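Local coordinates for alanine dehydrogenase (Archaeoglobus fulgidus, PDB 1OMO), which catalyses the reversible NAD-dependent oxidative deamination of L-alanine to pyruvate and ammonium, working as a homodimer, at residues A[13-18]-A[105-110]; A[19-24]-A[109-114]; A[26-31]-A[291-296]; A[114-119]-A[212-217]. One frame throughout, in Å; residues are numbered along the deposited sequence.

Contact 1. Residues A[13-18]-A[105-110]. With NAD (nicotinamide-adenine-dinucleotide), chain D.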
# COMPACT_ATOMS: atom_id res chain seq x y z
N SER A 13 14.80 19.48 7.52
CA SER A 13 15.75 19.84 8.55
C SER A 13 16.03 18.67 9.49
O SER A 13 16.66 18.86 10.54
CB SER A 13 15.20 21.01 9.38
OG SER A 13 14.18 20.59 10.30
N LEU A 14 15.59 17.47 9.13
CA LEU A 14 15.76 16.31 10.01
C LEU A 14 16.68 15.18 9.55
O LEU A 14 16.82 14.19 10.26
CB LEU A 14 14.38 15.73 10.36
CG LEU A 14 13.67 16.12 11.67
CD1 LEU A 14 14.18 17.43 12.15
CD2 LEU A 14 12.15 16.14 11.48
N ILE A 15 17.27 15.32 8.37
CA ILE A 15 18.20 14.31 7.87
C ILE A 15 19.29 14.98 7.08
O ILE A 15 19.07 15.97 6.40
CB ILE A 15 17.64 13.27 6.83
CG1 ILE A 15 16.67 12.28 7.43
CG2 ILE A 15 18.79 12.34 6.41
CD1 ILE A 15 16.77 10.91 6.68
N SER A 16 20.44 14.36 7.16
CA SER A 16 21.66 14.79 6.49
C SER A 16 21.85 13.88 5.28
O SER A 16 21.39 12.75 5.30
CB SER A 16 22.83 14.56 7.46
OG SER A 16 23.99 15.14 6.93
N MET A 17 22.53 14.35 4.24
CA MET A 17 22.76 13.50 3.09
C MET A 17 23.62 12.36 3.59
O MET A 17 23.48 11.23 3.15
CB MET A 17 23.51 14.25 1.98
CG MET A 17 24.06 13.31 0.86
SD MET A 17 22.79 12.30 0.09
CE MET A 17 22.08 13.36 -1.16
N ASP A 18 24.51 12.65 4.53
CA ASP A 18 25.36 11.61 5.09
C ASP A 18 24.50 10.62 5.87
O ASP A 18 24.67 9.42 5.74
CB ASP A 18 26.43 12.22 5.99
CG ASP A 18 27.63 12.72 5.20
OD1 ASP A 18 27.96 13.92 5.30
OD2 ASP A 18 28.25 11.92 4.48
N THR A 105 12.38 11.25 -0.81
CA THR A 105 12.42 10.32 -1.95
C THR A 105 13.60 10.76 -2.84
O THR A 105 14.38 9.94 -3.32
CB THR A 105 11.08 10.34 -2.75
OG1 THR A 105 10.04 9.75 -1.95
CG2 THR A 105 11.20 9.61 -4.07
N SER A 106 13.74 12.08 -3.04
CA SER A 106 14.84 12.61 -3.86
C SER A 106 16.17 12.37 -3.15
O SER A 106 17.16 11.91 -3.75
CB SER A 106 14.67 14.12 -4.11
OG SER A 106 13.74 14.36 -5.14
N LEU A 107 16.17 12.64 -1.84
CA LEU A 107 17.34 12.49 -0.99
C LEU A 107 17.89 11.08 -1.03
O LEU A 107 19.07 10.88 -1.31
CB LEU A 107 17.00 12.85 0.45
CG LEU A 107 18.01 13.58 1.35
CD1 LEU A 107 18.10 12.86 2.68
CD2 LEU A 107 19.35 13.71 0.72
N ARG A 108 17.04 10.07 -0.76
CA ARG A 108 17.53 8.72 -0.73
C ARG A 108 17.87 8.15 -2.12
O ARG A 108 18.54 7.14 -2.22
CB ARG A 108 16.57 7.80 0.04
CG ARG A 108 15.14 7.66 -0.50
CD ARG A 108 15.01 6.95 -1.85
NE ARG A 108 13.67 6.36 -2.03
CZ ARG A 108 13.14 6.03 -3.20
NH1 ARG A 108 13.81 6.24 -4.32
NH2 ARG A 108 11.96 5.41 -3.26
N THR A 109 17.41 8.80 -3.17
CA THR A 109 17.74 8.34 -4.53
C THR A 109 19.14 8.91 -4.73
O THR A 109 20.03 8.23 -5.23
CB THR A 109 16.76 8.91 -5.58
OG1 THR A 109 15.42 8.55 -5.19
CG2 THR A 109 17.07 8.33 -6.98
N GLY A 110 19.33 10.14 -4.29
CA GLY A 110 20.66 10.70 -4.40
C GLY A 110 21.64 9.84 -3.62
O GLY A 110 22.70 9.45 -4.13
PA NAD D . 12.95 16.97 -13.48
O1A NAD D . 11.85 17.15 -14.47
O2A NAD D . 13.24 18.10 -12.48
O5B NAD D . 14.44 16.53 -14.05
C5B NAD D . 14.62 15.91 -15.39
C4B NAD D . 15.54 16.87 -16.20
O4B NAD D . 15.71 16.14 -17.50
C3B NAD D . 14.92 18.27 -16.66
O3B NAD D . 15.78 19.40 -16.24
C2B NAD D . 14.75 18.17 -18.20
O2B NAD D . 14.78 19.32 -18.96
C1B NAD D . 15.84 17.10 -18.52
N9A NAD D . 15.56 16.33 -19.70
C8A NAD D . 14.39 15.81 -20.21
N7A NAD D . 14.56 15.13 -21.33
C5A NAD D . 15.85 15.17 -21.63
C6A NAD D . 16.61 14.59 -22.74
N6A NAD D . 16.04 13.91 -23.69
N1A NAD D . 17.97 14.84 -22.69
C2A NAD D . 18.59 15.55 -21.72
N3A NAD D . 17.89 16.14 -20.64
C4A NAD D . 16.52 15.90 -20.63
O3 NAD D . 12.94 15.58 -12.57
PN NAD D . 13.90 14.95 -11.31
O1N NAD D . 15.12 15.83 -11.19
O2N NAD D . 13.00 14.64 -10.13
O5D NAD D . 14.35 13.52 -12.09
C5D NAD D . 13.08 12.91 -12.79
C4D NAD D . 13.34 11.54 -13.33
O4D NAD D . 13.86 10.68 -12.17
C3D NAD D . 12.08 10.77 -13.84
O3D NAD D . 12.42 9.77 -14.82
C2D NAD D . 11.56 10.19 -12.53
O2D NAD D . 10.46 9.35 -12.65
C1D NAD D . 12.91 9.57 -11.93
N1N NAD D . 13.07 9.36 -10.45
C2N NAD D . 13.53 8.01 -10.12
C3N NAD D . 13.89 7.84 -8.74
C7N NAD D . 14.40 6.32 -8.38
O7N NAD D . 14.29 5.92 -7.19
N7N NAD D . 14.93 5.56 -9.39
C4N NAD D . 13.84 8.82 -7.72
C5N NAD D . 13.36 10.11 -8.19
C6N NAD D . 12.99 10.37 -9.52

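Contact 2. Residues A[19-24]-A[109-114]. With NAD (nicotinamide-adenine-dinucleotide), chain D.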
# COMPACT_ATOMS: atom_id res chain seq x y z
N GLU A 19 23.56 11.11 6.68
CA GLU A 19 22.71 10.19 7.43
C GLU A 19 21.95 9.33 6.41
O GLU A 19 21.87 8.12 6.56
CB GLU A 19 21.70 10.96 8.29
CG GLU A 19 22.29 11.60 9.53
CD GLU A 19 21.26 12.41 10.29
OE1 GLU A 19 20.60 13.28 9.64
OE2 GLU A 19 21.10 12.17 11.52
N ALA A 20 21.43 9.97 5.37
CA ALA A 20 20.68 9.27 4.33
C ALA A 20 21.55 8.20 3.68
O ALA A 20 21.08 7.10 3.42
CB ALA A 20 20.18 10.28 3.26
N MET A 21 22.81 8.55 3.42
CA MET A 21 23.74 7.60 2.80
C MET A 21 24.03 6.39 3.66
O MET A 21 24.11 5.26 3.16
CB MET A 21 25.06 8.28 2.40
CG MET A 21 24.95 9.04 1.06
SD MET A 21 26.29 10.18 0.62
CE MET A 21 27.40 9.02 -0.08
N ASN A 22 24.18 6.61 4.96
CA ASN A 22 24.45 5.50 5.86
C ASN A 22 23.26 4.56 5.96
O ASN A 22 23.44 3.35 5.98
CB ASN A 22 24.81 6.00 7.25
CG ASN A 22 26.23 6.48 7.33
OD1 ASN A 22 26.59 7.25 8.22
ND2 ASN A 22 27.06 6.02 6.40
N ALA A 23 22.07 5.15 6.02
CA ALA A 23 20.82 4.41 6.13
C ALA A 23 20.53 3.59 4.88
O ALA A 23 20.15 2.43 4.96
CB ALA A 23 19.65 5.37 6.41
N VAL A 24 20.74 4.19 3.71
CA VAL A 24 20.48 3.50 2.47
C VAL A 24 21.46 2.35 2.26
O VAL A 24 21.09 1.28 1.77
CB VAL A 24 20.50 4.49 1.25
CG1 VAL A 24 20.39 3.74 -0.08
CG2 VAL A 24 19.33 5.44 1.38
N THR A 109 17.41 8.80 -3.17
CA THR A 109 17.74 8.34 -4.53
C THR A 109 19.14 8.91 -4.73
O THR A 109 20.03 8.23 -5.23
CB THR A 109 16.76 8.91 -5.58
OG1 THR A 109 15.42 8.55 -5.19
CG2 THR A 109 17.07 8.33 -6.98
N GLY A 110 19.33 10.14 -4.29
CA GLY A 110 20.66 10.70 -4.40
C GLY A 110 21.64 9.84 -3.62
O GLY A 110 22.70 9.45 -4.13
N ALA A 111 21.30 9.52 -2.37
CA ALA A 111 22.17 8.70 -1.52
C ALA A 111 22.54 7.37 -2.21
O ALA A 111 23.71 6.97 -2.21
CB ALA A 111 21.51 8.45 -0.15
N ALA A 112 21.55 6.69 -2.79
CA ALA A 112 21.85 5.42 -3.45
C ALA A 112 22.85 5.62 -4.59
O ALA A 112 23.77 4.84 -4.74
CB ALA A 112 20.58 4.77 -3.97
N GLY A 113 22.67 6.70 -5.35
CA GLY A 113 23.55 6.96 -6.47
C GLY A 113 24.96 7.05 -5.95
O GLY A 113 25.86 6.46 -6.52
N GLY A 114 25.13 7.77 -4.85
CA GLY A 114 26.43 7.94 -4.23
C GLY A 114 27.02 6.64 -3.69
O GLY A 114 28.23 6.41 -3.82
PA NAD D . 12.95 16.97 -13.48
O1A NAD D . 11.85 17.15 -14.47
O2A NAD D . 13.24 18.10 -12.48
O5B NAD D . 14.44 16.53 -14.05
C5B NAD D . 14.62 15.91 -15.39
C4B NAD D . 15.54 16.87 -16.20
O4B NAD D . 15.71 16.14 -17.50
C3B NAD D . 14.92 18.27 -16.66
O3B NAD D . 15.78 19.40 -16.24
C2B NAD D . 14.75 18.17 -18.20
O2B NAD D . 14.78 19.32 -18.96
C1B NAD D . 15.84 17.10 -18.52
N9A NAD D . 15.56 16.33 -19.70
C8A NAD D . 14.39 15.81 -20.21
N7A NAD D . 14.56 15.13 -21.33
C5A NAD D . 15.85 15.17 -21.63
C6A NAD D . 16.61 14.59 -22.74
N6A NAD D . 16.04 13.91 -23.69
N1A NAD D . 17.97 14.84 -22.69
C2A NAD D . 18.59 15.55 -21.72
N3A NAD D . 17.89 16.14 -20.64
C4A NAD D . 16.52 15.90 -20.63
O3 NAD D . 12.94 15.58 -12.57
PN NAD D . 13.90 14.95 -11.31
O1N NAD D . 15.12 15.83 -11.19
O2N NAD D . 13.00 14.64 -10.13
O5D NAD D . 14.35 13.52 -12.09
C5D NAD D . 13.08 12.91 -12.79
C4D NAD D . 13.34 11.54 -13.33
O4D NAD D . 13.86 10.68 -12.17
C3D NAD D . 12.08 10.77 -13.84
O3D NAD D . 12.42 9.77 -14.82
C2D NAD D . 11.56 10.19 -12.53
O2D NAD D . 10.46 9.35 -12.65
C1D NAD D . 12.91 9.57 -11.93
N1N NAD D . 13.07 9.36 -10.45
C2N NAD D . 13.53 8.01 -10.12
C3N NAD D . 13.89 7.84 -8.74
C7N NAD D . 14.40 6.32 -8.38
O7N NAD D . 14.29 5.92 -7.19
N7N NAD D . 14.93 5.56 -9.39
C4N NAD D . 13.84 8.82 -7.72
C5N NAD D . 13.36 10.11 -8.19
C6N NAD D . 12.99 10.37 -9.52

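Contact 3. Residues A[26-31]-A[291-296]. With NAD (nicotinamide-adenine-dinucleotide), chain D.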
# COMPACT_ATOMS: atom_id res chain seq x y z
N GLU A 26 23.01 0.57 4.67
CA GLU A 26 22.65 -0.53 5.59
C GLU A 26 21.36 -1.22 5.11
O GLU A 26 21.22 -2.43 5.19
CB GLU A 26 22.51 0.04 7.02
CG GLU A 26 22.15 -0.96 8.10
CD GLU A 26 23.16 -2.09 8.29
OE1 GLU A 26 22.96 -2.88 9.23
OE2 GLU A 26 24.15 -2.20 7.53
N ALA A 27 20.42 -0.44 4.58
CA ALA A 27 19.18 -1.00 4.05
C ALA A 27 19.52 -1.99 2.96
O ALA A 27 18.99 -3.09 2.95
CB ALA A 27 18.29 0.10 3.47
N PHE A 28 20.39 -1.62 2.03
CA PHE A 28 20.74 -2.57 0.97
C PHE A 28 21.40 -3.81 1.58
O PHE A 28 21.08 -4.94 1.20
CB PHE A 28 21.72 -1.98 -0.04
CG PHE A 28 21.09 -1.07 -1.03
CD1 PHE A 28 19.89 -1.41 -1.65
CD2 PHE A 28 21.68 0.14 -1.33
CE1 PHE A 28 19.29 -0.55 -2.55
CE2 PHE A 28 21.08 1.01 -2.24
CZ PHE A 28 19.88 0.66 -2.84
N ARG A 29 22.33 -3.59 2.49
CA ARG A 29 23.04 -4.69 3.14
C ARG A 29 22.01 -5.64 3.80
O ARG A 29 21.97 -6.84 3.50
CB ARG A 29 24.02 -4.11 4.16
CG ARG A 29 24.90 -5.14 4.83
CD ARG A 29 25.70 -4.52 5.99
NE ARG A 29 25.95 -5.56 6.98
CZ ARG A 29 25.17 -5.82 8.03
NH1 ARG A 29 24.07 -5.10 8.26
NH2 ARG A 29 25.46 -6.85 8.83
N LEU A 30 21.14 -5.10 4.67
CA LEU A 30 20.12 -5.93 5.33
C LEU A 30 19.20 -6.70 4.36
O LEU A 30 18.96 -7.88 4.55
CB LEU A 30 19.27 -5.09 6.28
CG LEU A 30 20.01 -4.50 7.47
CD1 LEU A 30 19.16 -3.48 8.17
CD2 LEU A 30 20.42 -5.62 8.43
N TYR A 31 18.70 -6.05 3.32
CA TYR A 31 17.80 -6.75 2.41
C TYR A 31 18.51 -7.90 1.72
O TYR A 31 17.94 -8.96 1.53
CB TYR A 31 17.18 -5.81 1.37
CG TYR A 31 16.06 -6.48 0.58
CD1 TYR A 31 15.17 -7.34 1.21
CD2 TYR A 31 15.86 -6.21 -0.77
CE1 TYR A 31 14.11 -7.92 0.54
CE2 TYR A 31 14.77 -6.79 -1.47
CZ TYR A 31 13.90 -7.64 -0.81
OH TYR A 31 12.79 -8.19 -1.43
N THR A 291 15.88 1.98 -9.28
CA THR A 291 14.44 2.10 -9.41
C THR A 291 13.75 2.71 -8.20
O THR A 291 12.62 3.17 -8.32
CB THR A 291 13.73 0.73 -9.71
OG1 THR A 291 13.90 -0.17 -8.60
CG2 THR A 291 14.31 0.08 -10.96
N GLY A 292 14.42 2.73 -7.04
CA GLY A 292 13.81 3.26 -5.81
C GLY A 292 13.11 2.14 -5.04
O GLY A 292 12.12 1.57 -5.52
N LEU A 293 13.61 1.80 -3.85
CA LEU A 293 13.02 0.69 -3.10
C LEU A 293 12.37 1.12 -1.79
O LEU A 293 12.86 2.03 -1.12
CB LEU A 293 14.10 -0.35 -2.82
CG LEU A 293 15.22 -0.60 -3.85
CD1 LEU A 293 16.23 -1.59 -3.23
CD2 LEU A 293 14.66 -1.14 -5.13
N ALA A 294 11.28 0.46 -1.40
CA ALA A 294 10.63 0.82 -0.14
C ALA A 294 11.60 0.72 1.05
O ALA A 294 11.52 1.51 1.98
CB ALA A 294 9.36 -0.04 0.10
N ILE A 295 12.53 -0.21 1.03
CA ILE A 295 13.45 -0.28 2.17
C ILE A 295 14.24 1.02 2.34
O ILE A 295 14.58 1.37 3.46
CB ILE A 295 14.40 -1.51 2.11
CG1 ILE A 295 15.23 -1.51 0.82
CG2 ILE A 295 13.60 -2.78 2.24
CD1 ILE A 295 16.40 -2.48 0.82
N GLN A 296 14.47 1.75 1.25
CA GLN A 296 15.20 3.04 1.35
C GLN A 296 14.31 4.11 2.00
O GLN A 296 14.78 4.93 2.81
CB GLN A 296 15.68 3.54 -0.05
CG GLN A 296 16.65 2.57 -0.77
CD GLN A 296 16.94 2.89 -2.27
OE1 GLN A 296 16.04 3.06 -3.07
NE2 GLN A 296 18.22 2.93 -2.62
PA NAD D . 12.95 16.97 -13.48
O1A NAD D . 11.85 17.15 -14.47
O2A NAD D . 13.24 18.10 -12.48
O5B NAD D . 14.44 16.53 -14.05
C5B NAD D . 14.62 15.91 -15.39
C4B NAD D . 15.54 16.87 -16.20
O4B NAD D . 15.71 16.14 -17.50
C3B NAD D . 14.92 18.27 -16.66
O3B NAD D . 15.78 19.40 -16.24
C2B NAD D . 14.75 18.17 -18.20
O2B NAD D . 14.78 19.32 -18.96
C1B NAD D . 15.84 17.10 -18.52
N9A NAD D . 15.56 16.33 -19.70
C8A NAD D . 14.39 15.81 -20.21
N7A NAD D . 14.56 15.13 -21.33
C5A NAD D . 15.85 15.17 -21.63
C6A NAD D . 16.61 14.59 -22.74
N6A NAD D . 16.04 13.91 -23.69
N1A NAD D . 17.97 14.84 -22.69
C2A NAD D . 18.59 15.55 -21.72
N3A NAD D . 17.89 16.14 -20.64
C4A NAD D . 16.52 15.90 -20.63
O3 NAD D . 12.94 15.58 -12.57
PN NAD D . 13.90 14.95 -11.31
O1N NAD D . 15.12 15.83 -11.19
O2N NAD D . 13.00 14.64 -10.13
O5D NAD D . 14.35 13.52 -12.09
C5D NAD D . 13.08 12.91 -12.79
C4D NAD D . 13.34 11.54 -13.33
O4D NAD D . 13.86 10.68 -12.17
C3D NAD D . 12.08 10.77 -13.84
O3D NAD D . 12.42 9.77 -14.82
C2D NAD D . 11.56 10.19 -12.53
O2D NAD D . 10.46 9.35 -12.65
C1D NAD D . 12.91 9.57 -11.93
N1N NAD D . 13.07 9.36 -10.45
C2N NAD D . 13.53 8.01 -10.12
C3N NAD D . 13.89 7.84 -8.74
C7N NAD D . 14.40 6.32 -8.38
O7N NAD D . 14.29 5.92 -7.19
N7N NAD D . 14.93 5.56 -9.39
C4N NAD D . 13.84 8.82 -7.72
C5N NAD D . 13.36 10.11 -8.19
C6N NAD D . 12.99 10.37 -9.52

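Contact 4. Residues A[114-119]-A[212-217]. With NAD (nicotinamide-adenine-dinucleotide), chain D.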
# COMPACT_ATOMS: atom_id res chain seq x y z
N GLY A 114 25.13 7.77 -4.85
CA GLY A 114 26.43 7.94 -4.23
C GLY A 114 27.02 6.64 -3.69
O GLY A 114 28.23 6.41 -3.82
N ILE A 115 26.19 5.80 -3.06
CA ILE A 115 26.64 4.52 -2.51
C ILE A 115 26.99 3.58 -3.67
O ILE A 115 28.03 2.89 -3.65
CB ILE A 115 25.55 3.89 -1.59
CG1 ILE A 115 25.46 4.70 -0.29
CG2 ILE A 115 25.89 2.46 -1.22
CD1 ILE A 115 26.72 4.70 0.51
N ALA A 116 26.16 3.55 -4.72
CA ALA A 116 26.50 2.66 -5.83
C ALA A 116 27.85 3.05 -6.50
O ALA A 116 28.67 2.18 -6.81
CB ALA A 116 25.37 2.62 -6.87
N ALA A 117 28.08 4.34 -6.71
CA ALA A 117 29.33 4.74 -7.34
C ALA A 117 30.50 4.39 -6.39
O ALA A 117 31.53 3.92 -6.84
CB ALA A 117 29.30 6.24 -7.68
N LYS A 118 30.31 4.58 -5.08
CA LYS A 118 31.36 4.24 -4.13
C LYS A 118 31.83 2.79 -4.29
O LYS A 118 33.03 2.51 -4.19
CB LYS A 118 30.88 4.42 -2.69
CG LYS A 118 31.90 3.81 -1.69
CD LYS A 118 31.70 4.21 -0.22
CE LYS A 118 30.77 3.25 0.50
NZ LYS A 118 30.63 3.57 1.96
N TYR A 119 30.90 1.88 -4.55
CA TYR A 119 31.22 0.47 -4.69
C TYR A 119 31.56 0.02 -6.10
O TYR A 119 32.25 -0.96 -6.28
CB TYR A 119 30.03 -0.39 -4.21
CG TYR A 119 29.93 -0.50 -2.71
CD1 TYR A 119 30.63 -1.49 -2.03
CD2 TYR A 119 29.18 0.40 -1.97
CE1 TYR A 119 30.57 -1.59 -0.63
CE2 TYR A 119 29.12 0.33 -0.59
CZ TYR A 119 29.83 -0.67 0.08
OH TYR A 119 29.80 -0.77 1.46
N HIS A 212 31.57 4.41 -15.04
CA HIS A 212 30.53 3.88 -14.18
C HIS A 212 29.30 4.74 -14.44
O HIS A 212 29.36 5.95 -14.30
CB HIS A 212 30.84 4.00 -12.71
CG HIS A 212 29.64 3.77 -11.88
ND1 HIS A 212 28.98 2.55 -11.87
CD2 HIS A 212 28.84 4.63 -11.22
CE1 HIS A 212 27.83 2.69 -11.25
NE2 HIS A 212 27.72 3.94 -10.84
N ILE A 213 28.18 4.12 -14.79
CA ILE A 213 26.97 4.87 -15.07
C ILE A 213 25.89 4.70 -14.00
O ILE A 213 25.47 3.58 -13.67
CB ILE A 213 26.34 4.45 -16.41
CG1 ILE A 213 27.37 4.52 -17.53
CG2 ILE A 213 25.15 5.37 -16.77
CD1 ILE A 213 26.83 3.96 -18.84
N ASN A 214 25.47 5.81 -13.42
CA ASN A 214 24.38 5.74 -12.48
C ASN A 214 23.19 5.99 -13.39
O ASN A 214 23.00 7.13 -13.85
CB ASN A 214 24.49 6.83 -11.42
CG ASN A 214 25.14 6.36 -10.14
OD1 ASN A 214 25.47 5.18 -9.99
ND2 ASN A 214 25.34 7.27 -9.23
N ALA A 215 22.44 4.94 -13.74
CA ALA A 215 21.26 5.10 -14.61
C ALA A 215 20.06 5.29 -13.69
O ALA A 215 19.51 4.30 -13.18
CB ALA A 215 21.10 3.87 -15.48
N ILE A 216 19.66 6.55 -13.47
CA ILE A 216 18.58 6.91 -12.53
C ILE A 216 17.19 7.25 -13.10
O ILE A 216 16.17 6.98 -12.46
CB ILE A 216 18.98 8.17 -11.62
CG1 ILE A 216 20.42 8.06 -11.09
CG2 ILE A 216 18.06 8.24 -10.37
CD1 ILE A 216 20.61 6.90 -10.13
N GLY A 217 17.16 7.89 -14.27
CA GLY A 217 15.92 8.34 -14.85
C GLY A 217 14.79 7.36 -15.09
O GLY A 217 13.63 7.67 -14.79
PA NAD D . 12.95 16.97 -13.48
O1A NAD D . 11.85 17.15 -14.47
O2A NAD D . 13.24 18.10 -12.48
O5B NAD D . 14.44 16.53 -14.05
C5B NAD D . 14.62 15.91 -15.39
C4B NAD D . 15.54 16.87 -16.20
O4B NAD D . 15.71 16.14 -17.50
C3B NAD D . 14.92 18.27 -16.66
O3B NAD D . 15.78 19.40 -16.24
C2B NAD D . 14.75 18.17 -18.20
O2B NAD D . 14.78 19.32 -18.96
C1B NAD D . 15.84 17.10 -18.52
N9A NAD D . 15.56 16.33 -19.70
C8A NAD D . 14.39 15.81 -20.21
N7A NAD D . 14.56 15.13 -21.33
C5A NAD D . 15.85 15.17 -21.63
C6A NAD D . 16.61 14.59 -22.74
N6A NAD D . 16.04 13.91 -23.69
N1A NAD D . 17.97 14.84 -22.69
C2A NAD D . 18.59 15.55 -21.72
N3A NAD D . 17.89 16.14 -20.64
C4A NAD D . 16.52 15.90 -20.63
O3 NAD D . 12.94 15.58 -12.57
PN NAD D . 13.90 14.95 -11.31
O1N NAD D . 15.12 15.83 -11.19
O2N NAD D . 13.00 14.64 -10.13
O5D NAD D . 14.35 13.52 -12.09
C5D NAD D . 13.08 12.91 -12.79
C4D NAD D . 13.34 11.54 -13.33
O4D NAD D . 13.86 10.68 -12.17
C3D NAD D . 12.08 10.77 -13.84
O3D NAD D . 12.42 9.77 -14.82
C2D NAD D . 11.56 10.19 -12.53
O2D NAD D . 10.46 9.35 -12.65
C1D NAD D . 12.91 9.57 -11.93
N1N NAD D . 13.07 9.36 -10.45
C2N NAD D . 13.53 8.01 -10.12
C3N NAD D . 13.89 7.84 -8.74
C7N NAD D . 14.40 6.32 -8.38
O7N NAD D . 14.29 5.92 -7.19
N7N NAD D . 14.93 5.56 -9.39
C4N NAD D . 13.84 8.82 -7.72
C5N NAD D . 13.36 10.11 -8.19
C6N NAD D . 12.99 10.37 -9.52

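Contact 1. Residues A[13-18]-A[105-110]
Leu107 parts its two methyls between Ile15 and Met17, joining the start of helix 17-32 to helix 102-120, which leads from the mixed sheet into the Rossmann-fold NAD domain. Ser16 is the N-cap of helix 17-32. On the apolar side, Ile15 CG2 meets Leu107 CD1 at 3.8 Å, and Met17 CE presses on Leu107 CD2 at 3.3 Å, the two side chains running past one another in opposite directions. CG of Met17 is anti to the backbone N (chi1 167°), and two further bends carry CE over Gly110, where a beta carbon would be crowded. The polar contacts belong to the cofactor. Arg108 NH1 donates to NAD O7N (2.9 Å, a bent 131°), which lies in plane at the guanidinium edge, while Thr105 CG2 covers one guanidinium face and NE forms a salt bridge with Asp297. Thr109 OG1 donates to Thr105 O at 2.6 Å and takes a weak bond from Arg108 NH1. With an alanine at Thr109, the nicotinamide is likely to lose a wall beside C4N, and Thr105 O its hydroxyl donor. C4N, the hydride-accepting carbon of NAD, stands 3.0 Å from Thr109 OG1 and 3.3 Å from CG2.

Contact 2. Residues A[19-24]-A[109-114]
Val24 N donates to Ala20 O at 2.9 Å, a turn of helix 17-32 that brings Ala20 and Val24 to bear together on Ala111. The partner, helix 102-120, leads from the mixed sheet into the Rossmann-fold NAD domain, and the contact is a helix-helix crossing at -69° whose touching residues are all buried. Gly110 to Gly114 are all glycines and alanines, consistent with the 8.5 Å between the local axes. Ala111 CB sits among three residues of helix 17-32: Met21 CG at 3.7 Å, Ala20 CB at 4.1 Å and Val24 CG2 at 4.0 Å. The other methyl of Val24, CG1, is anti to the backbone N (chi1 173°) and extends to Ala112 CB at 4.0 Å. Met21 touches Ala111 with CG, and its bend at chi3 brings CE beside Gly114, where any beta carbon would be tightly pressed. Beyond these two helices, Met21 also rests on Ala143, Arg146 and Val147 of helix 135-147, while Val24 and Ala112 both touch Gln296 of helix 294-311. Ala111 points to helix 17-32, and Thr109 points away from it, to NAD. Met21 CE ends 4.3 Å from Gly114 C.

Contact 3. Residues A[26-31]-A[291-296]
Ile295 drives its CD1 into the surface of helix 17-32 between Ala27 and Tyr31, at the start of helix 294-311, which runs from the Rossmann-fold domain back to the other domain. This is the tight part. CD1 lies 3.4 Å from Ala27 O and 3.5 Å from Tyr31 CB because CG1 takes the position between the backbone N and the carbonyl carbon (chi1 57°). Next to it, Leu293 CD1 meets the edge of the Phe28 ring in plane, 3.3 Å from CE1. Towards solvent the contact slackens: the partly exposed Tyr31 adds longer contacts from ring atoms CG and CD2 to Ile295 CD1, and Arg29, pointing away, pairs with Glu26 by a salt bridge from NH1 to OE1 of 2.7 Å. Gln296 OE1 accepts Leu293 N at 2.8 Å and 167°, one half of a capping box, which Leu293, the N-cap, has no polar side chain to return. A leucine in place of Gln296 would probably leave the buried Leu293 N without its acceptor and set the turn next to NAD free to shift. Before it, Gly292 has a positive phi (91°), and its CA lies 3.0 Å from NAD O7N, where a beta carbon would clash.

Contact 4. Residues A[114-119]-A[212-217]
His212 opens strand 212-215 with its ring set against Ala117 of helix 102-120, CD2 lying 3.9 Å from Ala117 CB. CG is anti to the backbone N (chi1 166°), which swings the imidazole up from the strand to the helix. There NE2 donates to Asn214 OD1 at 2.7 Å and 162°; the acceptor lies in the ring plane, but the donor sits above the amide carbonyl plane. ND1 is bonded to Thr286 OG1 of the neighbouring strand, so both ring nitrogens of this buried histidine are engaged and its rotation is fixed. Ile213 takes the other side of the strand. This is the parallel sheet of the Rossmann fold, with strand 212-215 between strands 190-193 and 285-289; the helix runs nearly antiparallel to the strand (160°), their axes coming within 9.0 Å. Asn214 comes next, its OD1 4.0 Å from Ala116 CB; with OD1 held by His212 NE2 and ND2 by Gly113 O, the amide is gripped at both ends. Past the strand, Ile216 touches Thr109 and Gln136, in the NAD pocket. At Gly217, O accepts the ribose hydroxyl O3D of NAD, modelled at so short a distance that its exact length is doubtful.

From the N terminus, helix 17-32 gives a segment to each of contacts 1, 2 and 3 in turn. Contact 1 closes a long loop through the mixed sheet onto helix 102-120, and contact 2 closes a similar one slightly further along both helices; they share Thr109 and Gly110. Contact 4 opens at Gly114, where contact 2 ends, and closes on the Rossmann strand 212-215, so contacts 1 and 2 stand in series with it. Contact 3 crosses contacts 1 and 2, since its loop runs on to residues 291-296, and encloses contact 4. Together they pack helices 17-32, 102-120 and 294-311 against one another, and contact 4 joins helix 102-120 to the parallel sheet, near the nicotinamide end of NAD.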